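PDB 4U08: Lic11098 from Leptospira interrogans serogroup Icterohaemorrhagiae serovar copenhageni, which is of unknown function but belongs to the leucine-rich repeat proteins of a human pathogen and is regarded as a possible virulence factor. Local coordinates for residues Q276-D281 with Q299-G304; E322-E327 with Q345-K350; L48-N53 with L71-N76; K93-E98 with L114-L119. All blocks are in the same frame, centred on the assembly; numbering follows the deposited sequence.

Contact 1 of 4, residues Q276-D281 with Q299-G304. With ZN (zinc ion), chain E.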
loop_
_atom_site.group_PDB
_atom_site.type_symbol
_atom_site.label_atom_id
_atom_site.label_comp_id
_atom_site.label_asym_id
_atom_site.label_seq_id
_atom_site.Cartn_x
_atom_site.Cartn_y
_atom_site.Cartn_z
ATOM N N GLN A 276 -5.607 2.131 15.258
ATOM C CA GLN A 276 -4.879 1.117 16.019
ATOM C C GLN A 276 -3.384 1.341 15.949
ATOM O O GLN A 276 -2.649 0.946 16.855
ATOM C CB GLN A 276 -5.191 -0.290 15.474
ATOM C CG GLN A 276 -6.668 -0.559 15.294
ATOM C CD GLN A 276 -6.925 -2.011 14.985
ATOM O OE1 GLN A 276 -6.459 -2.585 13.992
ATOM N NE2 GLN A 276 -7.657 -2.635 15.869
ATOM N N GLU A 277 -2.912 1.901 14.834
ATOM C CA GLU A 277 -1.493 2.160 14.659
ATOM C C GLU A 277 -1.265 3.580 14.157
ATOM O O GLU A 277 -1.881 4.002 13.164
ATOM C CB GLU A 277 -0.859 1.120 13.724
ATOM C CG GLU A 277 0.652 1.287 13.590
ATOM C CD GLU A 277 1.374 0.224 12.788
ATOM O OE1 GLU A 277 0.852 -0.907 12.672
ATOM O OE2 GLU A 277 2.493 0.510 12.314
ATOM N N LEU A 278 -0.372 4.310 14.854
ATOM C CA LEU A 278 0.032 5.666 14.536
ATOM C C LEU A 278 1.559 5.720 14.559
ATOM O O LEU A 278 2.191 5.561 15.617
ATOM C CB LEU A 278 -0.630 6.681 15.495
ATOM C CG LEU A 278 -0.293 8.164 15.266
ATOM C CD1 LEU A 278 -0.613 8.607 13.834
ATOM C CD2 LEU A 278 -0.950 9.054 16.321
ATOM N N ASP A 279 2.155 5.836 13.360
ATOM C CA ASP A 279 3.590 5.844 13.203
ATOM C C ASP A 279 4.069 7.236 12.827
ATOM O O ASP A 279 3.874 7.684 11.698
ATOM C CB ASP A 279 4.044 4.781 12.178
ATOM C CG ASP A 279 5.556 4.592 12.037
ATOM O OD1 ASP A 279 6.320 5.432 12.564
ATOM O OD2 ASP A 279 5.973 3.618 11.370
ATOM N N LEU A 280 4.676 7.923 13.786
ATOM C CA LEU A 280 5.175 9.279 13.577
ATOM C C LEU A 280 6.675 9.325 13.716
ATOM O O LEU A 280 7.221 10.381 13.946
ATOM C CB LEU A 280 4.503 10.234 14.563
ATOM C CG LEU A 280 3.045 10.537 14.312
ATOM C CD1 LEU A 280 2.338 10.861 15.584
ATOM C CD2 LEU A 280 2.892 11.669 13.308
ATOM N N ASP A 281 7.346 8.188 13.532
ATOM C CA ASP A 281 8.806 8.082 13.631
ATOM C C ASP A 281 9.475 9.032 12.619
ATOM O O ASP A 281 8.960 9.212 11.521
ATOM C CB ASP A 281 9.223 6.651 13.322
ATOM C CG ASP A 281 10.692 6.385 13.563
ATOM O OD1 ASP A 281 11.031 5.908 14.658
ATOM O OD2 ASP A 281 11.505 6.685 12.667
ATOM N N GLN A 299 -3.201 0.750 19.596
ATOM C CA GLN A 299 -2.368 -0.346 20.085
ATOM C C GLN A 299 -0.887 -0.028 19.979
ATOM O O GLN A 299 -0.077 -0.480 20.787
ATOM C CB GLN A 299 -2.625 -1.622 19.254
ATOM C CG GLN A 299 -3.963 -2.282 19.522
ATOM C CD GLN A 299 -4.237 -3.359 18.502
ATOM O OE1 GLN A 299 -3.335 -4.039 18.024
ATOM N NE2 GLN A 299 -5.489 -3.495 18.101
ATOM N N THR A 300 -0.512 0.665 18.919
ATOM C CA THR A 300 0.888 0.948 18.623
ATOM C C THR A 300 1.096 2.433 18.345
ATOM O O THR A 300 0.433 2.998 17.474
ATOM C CB THR A 300 1.284 0.050 17.437
ATOM O OG1 THR A 300 1.095 -1.326 17.805
ATOM C CG2 THR A 300 2.680 0.211 17.051
ATOM N N LEU A 301 2.051 3.049 19.054
ATOM C CA LEU A 301 2.394 4.467 18.894
ATOM C C LEU A 301 3.910 4.622 18.776
ATOM O O LEU A 301 4.651 4.289 19.706
ATOM C CB LEU A 301 1.807 5.264 20.070
ATOM C CG LEU A 301 2.019 6.794 20.104
ATOM C CD1 LEU A 301 1.588 7.470 18.733
ATOM C CD2 LEU A 301 1.280 7.398 21.281
ATOM N N TYR A 302 4.372 5.044 17.588
ATOM C CA TYR A 302 5.792 5.193 17.290
ATOM C C TYR A 302 6.111 6.663 17.186
ATOM O O TYR A 302 5.566 7.356 16.326
ATOM C CB TYR A 302 6.187 4.474 15.985
ATOM C CG TYR A 302 5.976 2.981 15.956
ATOM C CD1 TYR A 302 6.606 2.150 16.879
ATOM C CD2 TYR A 302 5.233 2.383 14.935
ATOM C CE1 TYR A 302 6.466 0.764 16.813
ATOM C CE2 TYR A 302 5.092 0.995 14.854
ATOM C CZ TYR A 302 5.729 0.190 15.777
ATOM O OH TYR A 302 5.553 -1.172 15.691
ATOM N N LEU A 303 6.963 7.148 18.099
ATOM C CA LEU A 303 7.360 8.559 18.154
ATOM C C LEU A 303 8.873 8.735 18.175
ATOM O O LEU A 303 9.368 9.779 18.621
ATOM C CB LEU A 303 6.710 9.238 19.377
ATOM C CG LEU A 303 5.184 9.385 19.345
ATOM C CD1 LEU A 303 4.604 9.522 20.738
ATOM C CD2 LEU A 303 4.768 10.569 18.492
ATOM N N GLY A 304 9.596 7.753 17.670
ATOM C CA GLY A 304 11.045 7.810 17.659
ATOM C C GLY A 304 11.614 8.997 16.915
ATOM O O GLY A 304 11.102 9.381 15.862
HETATM ZN ZN ZN E . 13.249 5.472 14.259
HETATM O O HOH W 1 4.452 -1.651 12.690
HETATM O O HOH W 2 9.483 5.103 16.593
#
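Gln276 opens the contact with its carbonyl oxygen, which takes two backbone bonds: Gln299 N at 2.8 Å and Thr300 N at 3.0 Å from Gln276 O. One residue on, Glu277 lies alongside Thr300, and its extended chain carries OE2 to the edge of the Tyr302 ring, 3.7 Å from CE2 and close to the ring plane. Water 1 links that oxygen to Tyr302 OH, while Glu277 OE1 forms a salt bridge with Lys254. Leu278 turns to the buried face it shares with Leu301, its CD2 packing 3.8 Å from Leu301 CD1; its N and O continue the ladder to Thr300 O and Tyr302 N. Asp279 rests against the CB and CD2 side of Tyr302, with carboxylate and ring planes 63° apart. Its OD1 accepts from Asp281 N, an Asx turn that starts the bend after the strand. Leu280 gives its N to Tyr302 O and sets CD1 3.8 Å from Leu303 CD2. Asp281 ends the segment: with CG anti to the backbone N (chi1 -173°), OD1 binds the zinc ion at 2.3 Å and OD2 less closely at 2.7 Å; OD1 also accepts from water 2, which in turn accepts from Gly304 N. Strand axes 4.9 Å apart and 5° from parallel, with leucines on one face and polar residues on the other, fit adjacent coils of a leucine-rich repeat solenoid, the family of both segments.

Contact 2 of 4, residues E322-E327 with Q345-K350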
loop_
_atom_site.group_PDB
_atom_site.type_symbol
_atom_site.label_atom_id
_atom_site.label_comp_id
_atom_site.label_asym_id
_atom_site.label_seq_id
_atom_site.Cartn_x
_atom_site.Cartn_y
_atom_site.Cartn_z
ATOM N N GLU A 322 -0.300 -1.133 23.490
ATOM C CA GLU A 322 0.597 -2.247 23.755
ATOM C C GLU A 322 2.031 -1.889 23.519
ATOM O O GLU A 322 2.921 -2.476 24.137
ATOM C CB GLU A 322 0.218 -3.446 22.870
ATOM C CG GLU A 322 -1.158 -3.986 23.205
ATOM C CD GLU A 322 -1.671 -5.099 22.303
ATOM O OE1 GLU A 322 -1.035 -5.393 21.262
ATOM O OE2 GLU A 322 -2.718 -5.687 22.655
ATOM N N SER A 323 2.278 -0.963 22.585
ATOM C CA SER A 323 3.647 -0.609 22.241
ATOM C C SER A 323 3.822 0.893 22.133
ATOM O O SER A 323 3.075 1.555 21.403
ATOM C CB SER A 323 4.043 -1.299 20.937
ATOM O OG SER A 323 5.399 -1.019 20.641
ATOM N N LEU A 324 4.812 1.440 22.866
ATOM C CA LEU A 324 5.085 2.889 22.844
ATOM C C LEU A 324 6.564 3.134 22.607
ATOM O O LEU A 324 7.414 2.664 23.377
ATOM C CB LEU A 324 4.577 3.549 24.139
ATOM C CG LEU A 324 4.790 5.072 24.341
ATOM C CD1 LEU A 324 4.188 5.914 23.162
ATOM C CD2 LEU A 324 4.211 5.513 25.712
ATOM N N ASP A 325 6.888 3.782 21.475
ATOM C CA ASP A 325 8.281 4.011 21.136
ATOM C C ASP A 325 8.613 5.501 21.234
ATOM O O ASP A 325 8.157 6.290 20.412
ATOM C CB ASP A 325 8.644 3.405 19.763
ATOM C CG ASP A 325 10.092 3.570 19.336
ATOM O OD1 ASP A 325 10.903 4.165 20.125
ATOM O OD2 ASP A 325 10.427 3.136 18.216
ATOM N N LEU A 326 9.453 5.862 22.226
ATOM C CA LEU A 326 9.829 7.268 22.460
ATOM C C LEU A 326 11.303 7.487 22.342
ATOM O O LEU A 326 11.862 8.471 22.870
ATOM C CB LEU A 326 9.305 7.725 23.822
ATOM C CG LEU A 326 7.783 7.873 23.917
ATOM C CD1 LEU A 326 7.324 7.712 25.344
ATOM C CD2 LEU A 326 7.319 9.209 23.317
ATOM N N GLU A 327 11.952 6.588 21.602
ATOM C CA GLU A 327 13.409 6.627 21.454
ATOM C C GLU A 327 13.917 7.923 20.854
ATOM O O GLU A 327 13.323 8.420 19.906
ATOM C CB GLU A 327 13.890 5.430 20.622
ATOM C CG GLU A 327 15.377 5.472 20.289
ATOM C CD GLU A 327 15.960 4.211 19.671
ATOM O OE1 GLU A 327 15.343 3.128 19.787
ATOM O OE2 GLU A 327 17.072 4.308 19.117
ATOM N N GLN A 345 3.103 -3.496 26.731
ATOM C CA GLN A 345 4.068 -4.609 26.759
ATOM C C GLN A 345 5.485 -4.185 26.453
ATOM O O GLN A 345 6.440 -4.813 26.917
ATOM C CB GLN A 345 3.620 -5.731 25.794
ATOM C CG GLN A 345 2.341 -6.424 26.271
ATOM C CD GLN A 345 1.893 -7.557 25.383
ATOM O OE1 GLN A 345 0.717 -7.677 25.067
ATOM N NE2 GLN A 345 2.803 -8.432 24.994
ATOM N N THR A 346 5.635 -3.162 25.622
ATOM C CA THR A 346 6.940 -2.656 25.224
ATOM C C THR A 346 6.971 -1.134 25.386
ATOM O O THR A 346 6.090 -0.444 24.878
ATOM C CB THR A 346 7.296 -3.071 23.780
ATOM O OG1 THR A 346 7.097 -4.473 23.650
ATOM C CG2 THR A 346 8.750 -2.775 23.436
ATOM N N LEU A 347 8.016 -0.627 26.059
ATOM C CA LEU A 347 8.189 0.822 26.263
ATOM C C LEU A 347 9.637 1.163 25.987
ATOM O O LEU A 347 10.544 0.678 26.668
ATOM C CB LEU A 347 7.753 1.244 27.675
ATOM C CG LEU A 347 7.934 2.751 28.049
ATOM C CD1 LEU A 347 7.236 3.680 27.029
ATOM C CD2 LEU A 347 7.388 3.034 29.454
ATOM N N ASN A 348 9.859 1.915 24.927
ATOM C CA ASN A 348 11.218 2.255 24.517
ATOM C C ASN A 348 11.481 3.725 24.862
ATOM O O ASN A 348 10.918 4.622 24.257
ATOM C CB ASN A 348 11.449 1.983 23.030
ATOM C CG ASN A 348 12.863 2.227 22.551
ATOM O OD1 ASN A 348 13.680 2.852 23.230
ATOM N ND2 ASN A 348 13.187 1.782 21.336
ATOM N N LEU A 349 12.370 3.934 25.822
ATOM C CA LEU A 349 12.744 5.270 26.291
ATOM C C LEU A 349 14.202 5.570 26.055
ATOM O O LEU A 349 14.756 6.522 26.638
ATOM C CB LEU A 349 12.390 5.382 27.788
ATOM C CG LEU A 349 10.914 5.233 28.142
ATOM C CD1 LEU A 349 10.736 5.110 29.646
ATOM C CD2 LEU A 349 10.094 6.372 27.596
ATOM N N LYS A 350 14.844 4.799 25.165
ATOM C CA LYS A 350 16.253 5.011 24.872
ATOM C C LYS A 350 16.554 6.429 24.395
ATOM O O LYS A 350 15.752 7.014 23.682
ATOM C CB LYS A 350 16.747 4.039 23.793
ATOM C CG LYS A 350 16.934 2.628 24.281
ATOM C CD LYS A 350 17.910 1.891 23.374
ATOM C CE LYS A 350 17.232 1.115 22.285
ATOM N NZ LYS A 350 18.218 0.409 21.412
HETATM O O HOH W 3 18.847 2.283 19.205
HETATM O O HOH W 4 16.077 0.579 19.244
#
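Leu324 and Leu347 point the same way on the buried face, CD2 of Leu324 lying 3.8 Å from CD1 of Leu347. A second pair follows, Leu326 CD1 at 3.8 Å from Leu349 CD2, and Leu301 and Leu370 extend the leucine column on its two sides. Between this core and the other face runs the backbone ladder, in which Leu324 N meets Thr346 O and Asn348 N meets Leu324 O, both at 3.0 Å; the second is nearly straight, at 171°. On the polar face the Asp325 carboxylate and Asn348 amide lie side by side, their planes 4° apart. Each OD1 accepts from the backbone N two residues on, making an Asx turn in both coils. This fixes the Asn348 amide so that ND2 reaches the anti lone pair of Glu327 OE1, 3.0 Å away and 23° out of the amide plane. At the polar edge Glu327 runs alongside Lys350. Their charged atoms stay beyond salt-bridge distance, OE1 to NZ being 4.3 Å, and two waters join them instead: water 3 through Glu327 OE2 and water 4 through OE1. Leucines in register and Asn352 ND2 bonding Leu326 O, a rung of the asparagine ladder, mark successive leucine-rich repeat coils.

Contact 3 of 4, residues L48-N53 with L71-N76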
loop_
_atom_site.group_PDB
_atom_site.type_symbol
_atom_site.label_atom_id
_atom_site.label_comp_id
_atom_site.label_asym_id
_atom_site.label_seq_id
_atom_site.Cartn_x
_atom_site.Cartn_y
_atom_site.Cartn_z
ATOM N N LEU A 48 -3.690 -20.618 -20.672
ATOM C CA LEU A 48 -2.428 -20.745 -21.362
ATOM C C LEU A 48 -1.354 -20.084 -20.519
ATOM O O LEU A 48 -1.411 -18.880 -20.271
ATOM C CB LEU A 48 -2.533 -20.124 -22.780
ATOM C CG LEU A 48 -1.252 -20.055 -23.615
ATOM C CD1 LEU A 48 -0.610 -21.437 -23.779
ATOM C CD2 LEU A 48 -1.528 -19.416 -24.969
ATOM N N ASN A 49 -0.398 -20.878 -20.037
ATOM C CA ASN A 49 0.673 -20.346 -19.220
ATOM C C ASN A 49 1.977 -20.318 -20.011
ATOM O O ASN A 49 2.549 -21.362 -20.324
ATOM C CB ASN A 49 0.793 -21.105 -17.888
ATOM C CG ASN A 49 1.653 -20.409 -16.865
ATOM O OD1 ASN A 49 2.440 -19.510 -17.176
ATOM N ND2 ASN A 49 1.570 -20.840 -15.621
ATOM N N LEU A 50 2.429 -19.107 -20.347
ATOM C CA LEU A 50 3.657 -18.868 -21.109
ATOM C C LEU A 50 4.691 -18.098 -20.280
ATOM O O LEU A 50 5.655 -17.567 -20.836
ATOM C CB LEU A 50 3.325 -18.120 -22.422
ATOM C CG LEU A 50 2.389 -18.833 -23.416
ATOM C CD1 LEU A 50 2.111 -17.960 -24.623
ATOM C CD2 LEU A 50 2.975 -20.158 -23.877
ATOM N N ASP A 51 4.493 -18.044 -18.943
ATOM C CA ASP A 51 5.353 -17.322 -18.003
ATOM C C ASP A 51 6.787 -17.794 -18.027
ATOM O O ASP A 51 7.035 -18.974 -18.258
ATOM C CB ASP A 51 4.846 -17.482 -16.559
ATOM C CG ASP A 51 3.558 -16.761 -16.202
ATOM O OD1 ASP A 51 3.132 -15.870 -16.980
ATOM O OD2 ASP A 51 2.978 -17.082 -15.143
ATOM N N ASP A 52 7.728 -16.884 -17.728
ATOM C CA ASP A 52 9.157 -17.179 -17.608
ATOM C C ASP A 52 9.713 -17.881 -18.845
ATOM O O ASP A 52 10.152 -19.022 -18.754
ATOM C CB ASP A 52 9.428 -18.019 -16.336
ATOM C CG ASP A 52 9.033 -17.350 -15.035
ATOM O OD1 ASP A 52 9.938 -16.961 -14.279
ATOM O OD2 ASP A 52 7.816 -17.280 -14.742
ATOM N N ASN A 53 9.629 -17.229 -20.003
ATOM C CA ASN A 53 10.145 -17.769 -21.263
ATOM C C ASN A 53 10.911 -16.649 -21.991
ATOM O O ASN A 53 11.215 -15.633 -21.360
ATOM C CB ASN A 53 9.019 -18.413 -22.115
ATOM C CG ASN A 53 8.604 -19.794 -21.649
ATOM O OD1 ASN A 53 9.417 -20.731 -21.574
ATOM N ND2 ASN A 53 7.326 -19.957 -21.337
ATOM N N LEU A 71 -4.606 -15.694 -19.795
ATOM C CA LEU A 71 -3.388 -15.676 -20.570
ATOM C C LEU A 71 -2.256 -15.139 -19.700
ATOM O O LEU A 71 -2.242 -13.952 -19.362
ATOM C CB LEU A 71 -3.580 -14.861 -21.876
ATOM C CG LEU A 71 -2.370 -14.731 -22.804
ATOM C CD1 LEU A 71 -1.839 -16.099 -23.234
ATOM C CD2 LEU A 71 -2.724 -13.902 -24.025
ATOM N N HIS A 72 -1.335 -16.035 -19.302
ATOM C CA HIS A 72 -0.183 -15.718 -18.453
ATOM C C HIS A 72 1.041 -15.573 -19.359
ATOM O O HIS A 72 1.488 -16.543 -19.972
ATOM C CB HIS A 72 0.018 -16.808 -17.371
ATOM C CG HIS A 72 -1.150 -16.950 -16.442
ATOM N ND1 HIS A 72 -1.101 -16.470 -15.145
ATOM C CD2 HIS A 72 -2.373 -17.490 -16.660
ATOM C CE1 HIS A 72 -2.289 -16.733 -14.620
ATOM N NE2 HIS A 72 -3.087 -17.346 -15.491
ATOM N N LEU A 73 1.539 -14.347 -19.493
ATOM C CA LEU A 73 2.666 -14.043 -20.368
ATOM C C LEU A 73 3.748 -13.256 -19.647
ATOM O O LEU A 73 4.520 -12.532 -20.281
ATOM C CB LEU A 73 2.155 -13.226 -21.557
ATOM C CG LEU A 73 1.728 -13.992 -22.781
ATOM C CD1 LEU A 73 0.972 -13.087 -23.708
ATOM C CD2 LEU A 73 2.932 -14.561 -23.502
ATOM N N SER A 74 3.804 -13.395 -18.331
ATOM C CA SER A 74 4.745 -12.673 -17.506
ATOM C C SER A 74 6.164 -13.166 -17.692
ATOM O O SER A 74 6.379 -14.317 -18.072
ATOM C CB SER A 74 4.343 -12.777 -16.034
ATOM O OG SER A 74 3.016 -12.312 -15.846
ATOM N N LYS A 75 7.131 -12.291 -17.417
ATOM C CA LYS A 75 8.558 -12.590 -17.453
ATOM C C LYS A 75 9.013 -13.184 -18.806
ATOM O O LYS A 75 9.553 -14.286 -18.877
ATOM C CB LYS A 75 8.967 -13.465 -16.241
ATOM C CG LYS A 75 8.651 -12.821 -14.888
ATOM C CD LYS A 75 8.946 -13.746 -13.714
ATOM C CE LYS A 75 7.684 -14.276 -13.078
ATOM N NZ LYS A 75 7.970 -15.274 -12.014
ATOM N N ASN A 76 8.756 -12.440 -19.878
ATOM C CA ASN A 76 9.216 -12.755 -21.223
ATOM C C ASN A 76 9.935 -11.495 -21.686
ATOM O O ASN A 76 10.325 -10.678 -20.844
ATOM C CB ASN A 76 8.051 -13.117 -22.145
ATOM C CG ASN A 76 7.638 -14.537 -22.014
ATOM O OD1 ASN A 76 8.234 -15.420 -22.608
ATOM N ND2 ASN A 76 6.634 -14.787 -21.203
HETATM O O HOH W 5 1.249 -15.329 -14.198
#
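Backbone bonds set the register: His72 N to Leu48 O is 3.0 Å and Leu50 N to His72 O is 2.8 Å, and beyond the strands Asp52 N still reaches Ser74 O. Apolar contacts lie on the buried face, where Leu48 CD2 meets Leu71 CD1 and, one step on, Leu50 CD1 lies 3.7 Å from Leu73 CD2, each pair pointing the same way. Side-chain amides bind the turns. Asn76 ND2 donates to Leu50 O at 3.0 Å, almost straight at 177°, while Asn53 ND2 approaches this oxygen from the opposite face of the carbonyl plane; two asparagines from consecutive coils thus grip one buried carbonyl. Asn76 OD1 accepts from Leu55 N, and Asn53 OD1 from Ser30 N. Among the carboxylates, Asp51 places CG anti to its carbonyl carbon (chi1 -71°), which brings OD1 over to Ser74 N at 2.9 Å. Its OD2 accepts from water 5, which lies in the plane of the His72 ring at ND1, whereas His72 NE2 is bonded to Gln70. Asp52 and Lys75 lie side by side in a long salt bridge, OD2 to NZ 3.4 Å, with both NZ bonds weak. Asparagines stacked in the turns after the strands, each tying its own coil to the one before, form the asparagine ladder of the leucine-rich repeat fold.

Contact 4 of 4, residues K93-E98 with L114-L119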
loop_
_atom_site.group_PDB
_atom_site.type_symbol
_atom_site.label_atom_id
_atom_site.label_comp_id
_atom_site.label_asym_id
_atom_site.label_seq_id
_atom_site.Cartn_x
_atom_site.Cartn_y
_atom_site.Cartn_z
ATOM N N LYS A 93 -8.487 -12.601 -17.583
ATOM C CA LYS A 93 -7.236 -12.247 -16.943
ATOM C C LYS A 93 -6.126 -12.171 -17.975
ATOM O O LYS A 93 -5.918 -13.122 -18.727
ATOM C CB LYS A 93 -6.909 -13.295 -15.853
ATOM C CG LYS A 93 -6.092 -12.786 -14.679
ATOM C CD LYS A 93 -5.644 -13.922 -13.728
ATOM C CE LYS A 93 -6.740 -14.514 -12.864
ATOM N NZ LYS A 93 -7.253 -13.563 -11.840
ATOM N N LEU A 94 -5.411 -11.043 -18.016
ATOM C CA LEU A 94 -4.286 -10.879 -18.925
ATOM C C LEU A 94 -3.091 -10.436 -18.112
ATOM O O LEU A 94 -3.087 -9.323 -17.580
ATOM C CB LEU A 94 -4.641 -9.914 -20.091
ATOM C CG LEU A 94 -3.527 -9.557 -21.089
ATOM C CD1 LEU A 94 -2.933 -10.790 -21.760
ATOM C CD2 LEU A 94 -4.029 -8.536 -22.137
ATOM N N LYS A 95 -2.093 -11.323 -17.979
ATOM C CA LYS A 95 -0.894 -11.063 -17.179
ATOM C C LYS A 95 0.344 -10.857 -18.044
ATOM O O LYS A 95 0.831 -11.791 -18.677
ATOM C CB LYS A 95 -0.685 -12.150 -16.096
ATOM C CG LYS A 95 -1.833 -12.181 -15.084
ATOM C CD LYS A 95 -1.639 -13.211 -13.981
ATOM C CE LYS A 95 -1.228 -12.580 -12.672
ATOM N NZ LYS A 95 -1.303 -13.543 -11.541
ATOM N N LEU A 96 0.846 -9.619 -18.076
ATOM C CA LEU A 96 1.980 -9.238 -18.911
ATOM C C LEU A 96 3.083 -8.577 -18.132
ATOM O O LEU A 96 3.904 -7.870 -18.727
ATOM C CB LEU A 96 1.488 -8.291 -20.023
ATOM C CG LEU A 96 0.610 -8.930 -21.100
ATOM C CD1 LEU A 96 -0.274 -7.911 -21.744
ATOM C CD2 LEU A 96 1.448 -9.621 -22.139
ATOM N N TYR A 97 3.128 -8.800 -16.798
ATOM C CA TYR A 97 4.178 -8.178 -16.010
ATOM C C TYR A 97 5.564 -8.685 -16.412
ATOM O O TYR A 97 5.714 -9.835 -16.804
ATOM C CB TYR A 97 3.928 -8.239 -14.482
ATOM C CG TYR A 97 3.932 -9.605 -13.841
ATOM C CD1 TYR A 97 5.115 -10.170 -13.367
ATOM C CD2 TYR A 97 2.739 -10.266 -13.558
ATOM C CE1 TYR A 97 5.119 -11.408 -12.719
ATOM C CE2 TYR A 97 2.728 -11.498 -12.896
ATOM C CZ TYR A 97 3.923 -12.070 -12.488
ATOM O OH TYR A 97 3.919 -13.289 -11.849
ATOM N N GLU A 98 6.551 -7.791 -16.366
ATOM C CA GLU A 98 7.947 -8.026 -16.736
ATOM C C GLU A 98 8.086 -8.437 -18.214
ATOM O O GLU A 98 8.283 -9.608 -18.551
ATOM C CB GLU A 98 8.682 -8.983 -15.767
ATOM C CG GLU A 98 10.168 -8.689 -15.664
ATOM C CD GLU A 98 10.531 -7.390 -14.967
ATOM O OE1 GLU A 98 10.429 -7.336 -13.721
ATOM O OE2 GLU A 98 10.923 -6.427 -15.666
ATOM N N LEU A 114 -12.585 -8.733 -19.777
ATOM C CA LEU A 114 -11.377 -8.560 -18.979
ATOM C C LEU A 114 -11.696 -7.985 -17.580
ATOM O O LEU A 114 -12.386 -6.960 -17.433
ATOM C CB LEU A 114 -10.345 -7.711 -19.723
ATOM C CG LEU A 114 -8.877 -7.978 -19.442
ATOM C CD1 LEU A 114 -8.459 -9.400 -19.848
ATOM C CD2 LEU A 114 -8.000 -6.933 -20.139
ATOM N N GLN A 115 -11.254 -8.720 -16.562
ATOM C CA GLN A 115 -11.458 -8.337 -15.161
ATOM C C GLN A 115 -10.144 -7.892 -14.554
ATOM O O GLN A 115 -10.137 -7.085 -13.627
ATOM C CB GLN A 115 -12.029 -9.529 -14.358
ATOM C CG GLN A 115 -13.457 -9.909 -14.749
ATOM C CD GLN A 115 -14.068 -10.873 -13.760
ATOM O OE1 GLN A 115 -13.457 -11.869 -13.362
ATOM N NE2 GLN A 115 -15.284 -10.583 -13.334
ATOM N N GLU A 116 -9.045 -8.465 -15.011
ATOM C CA GLU A 116 -7.719 -8.186 -14.493
ATOM C C GLU A 116 -6.724 -8.006 -15.623
ATOM O O GLU A 116 -6.596 -8.871 -16.498
ATOM C CB GLU A 116 -7.265 -9.309 -13.552
ATOM C CG GLU A 116 -5.817 -9.194 -13.067
ATOM C CD GLU A 116 -5.351 -10.235 -12.062
ATOM O OE1 GLU A 116 -6.206 -10.983 -11.533
ATOM O OE2 GLU A 116 -4.132 -10.279 -11.778
ATOM N N LEU A 117 -6.000 -6.891 -15.578
ATOM C CA LEU A 117 -4.971 -6.565 -16.557
ATOM C C LEU A 117 -3.710 -6.177 -15.816
ATOM O O LEU A 117 -3.695 -5.185 -15.085
ATOM C CB LEU A 117 -5.484 -5.431 -17.465
ATOM C CG LEU A 117 -4.503 -4.828 -18.487
ATOM C CD1 LEU A 117 -3.916 -5.908 -19.427
ATOM C CD2 LEU A 117 -5.197 -3.742 -19.301
ATOM N N ASN A 118 -2.669 -6.995 -15.945
ATOM C CA ASN A 118 -1.420 -6.725 -15.270
ATOM C C ASN A 118 -0.388 -6.292 -16.297
ATOM O O ASN A 118 0.114 -7.125 -17.046
ATOM C CB ASN A 118 -0.929 -7.947 -14.466
ATOM C CG ASN A 118 0.192 -7.618 -13.519
ATOM O OD1 ASN A 118 0.943 -6.677 -13.715
ATOM N ND2 ASN A 118 0.299 -8.349 -12.418
ATOM N N LEU A 119 -0.058 -4.999 -16.317
ATOM C CA LEU A 119 0.944 -4.441 -17.240
ATOM C C LEU A 119 2.144 -3.906 -16.472
ATOM O O LEU A 119 2.919 -3.106 -17.006
ATOM C CB LEU A 119 0.300 -3.335 -18.122
ATOM C CG LEU A 119 -0.746 -3.786 -19.136
ATOM C CD1 LEU A 119 -1.551 -2.581 -19.671
ATOM C CD2 LEU A 119 -0.111 -4.564 -20.268
#
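Leu94 fills the hollow between Leu114 and Leu117 of the next coil: its CB packs 3.9 Å from Leu114 CD1, which flanks it from earlier in that coil, and its CD2 lies 3.8 Å from Leu117 CD1, its partner in register. Leu96 follows one step on, its CD1 resting 3.7 Å from Leu119 CD2. This nesting of leucines beneath parallel strands is how a leucine-rich repeat solenoid builds its core, and Leu71 and Leu140 prolong it in the two directions. On the other face the shapes are less regular. Lys93 bends at chi3 and chi4 (-73° and -68°) and folds over the extended Glu116, its CG touching the glutamate CD while NZ forms a salt bridge to OE1 at 2.8 Å, arriving from above the carboxylate plane. From the other end Lys95 brings CE to 3.8 Å from Glu116 OE2. The Asn118 amide meets the Tyr97 ring obliquely, ND2 3.3 Å from CD2 with the planes 39° apart, while Asn118 OD1 accepts from Ala120 N.

Overall arrangement
All four contacts join consecutive coils of one solenoid, with leucines on one side of the parallel strands and polar side chains on the other. Contacts 3 and 4 adjoin through strands 70-72 and 93-95, contacts 1 and 2 through strands 300-302 and 323-325, the pairs on opposite sides of the chain's centre. Contact 4 is buried, the other three partly buried. The leucine chemistry hardly changes, while the polar face does: zinc and tyrosine in contact 1, water-bridged charges in contact 2, water-linked Asp51 and His72 with a long Asp52-Lys75 bridge in contact 3, a short lysine-glutamate bridge in contact 4. Contact 3 includes the turn asparagines themselves; equivalent asparagines just outside the other segments bond their leucine carbonyls.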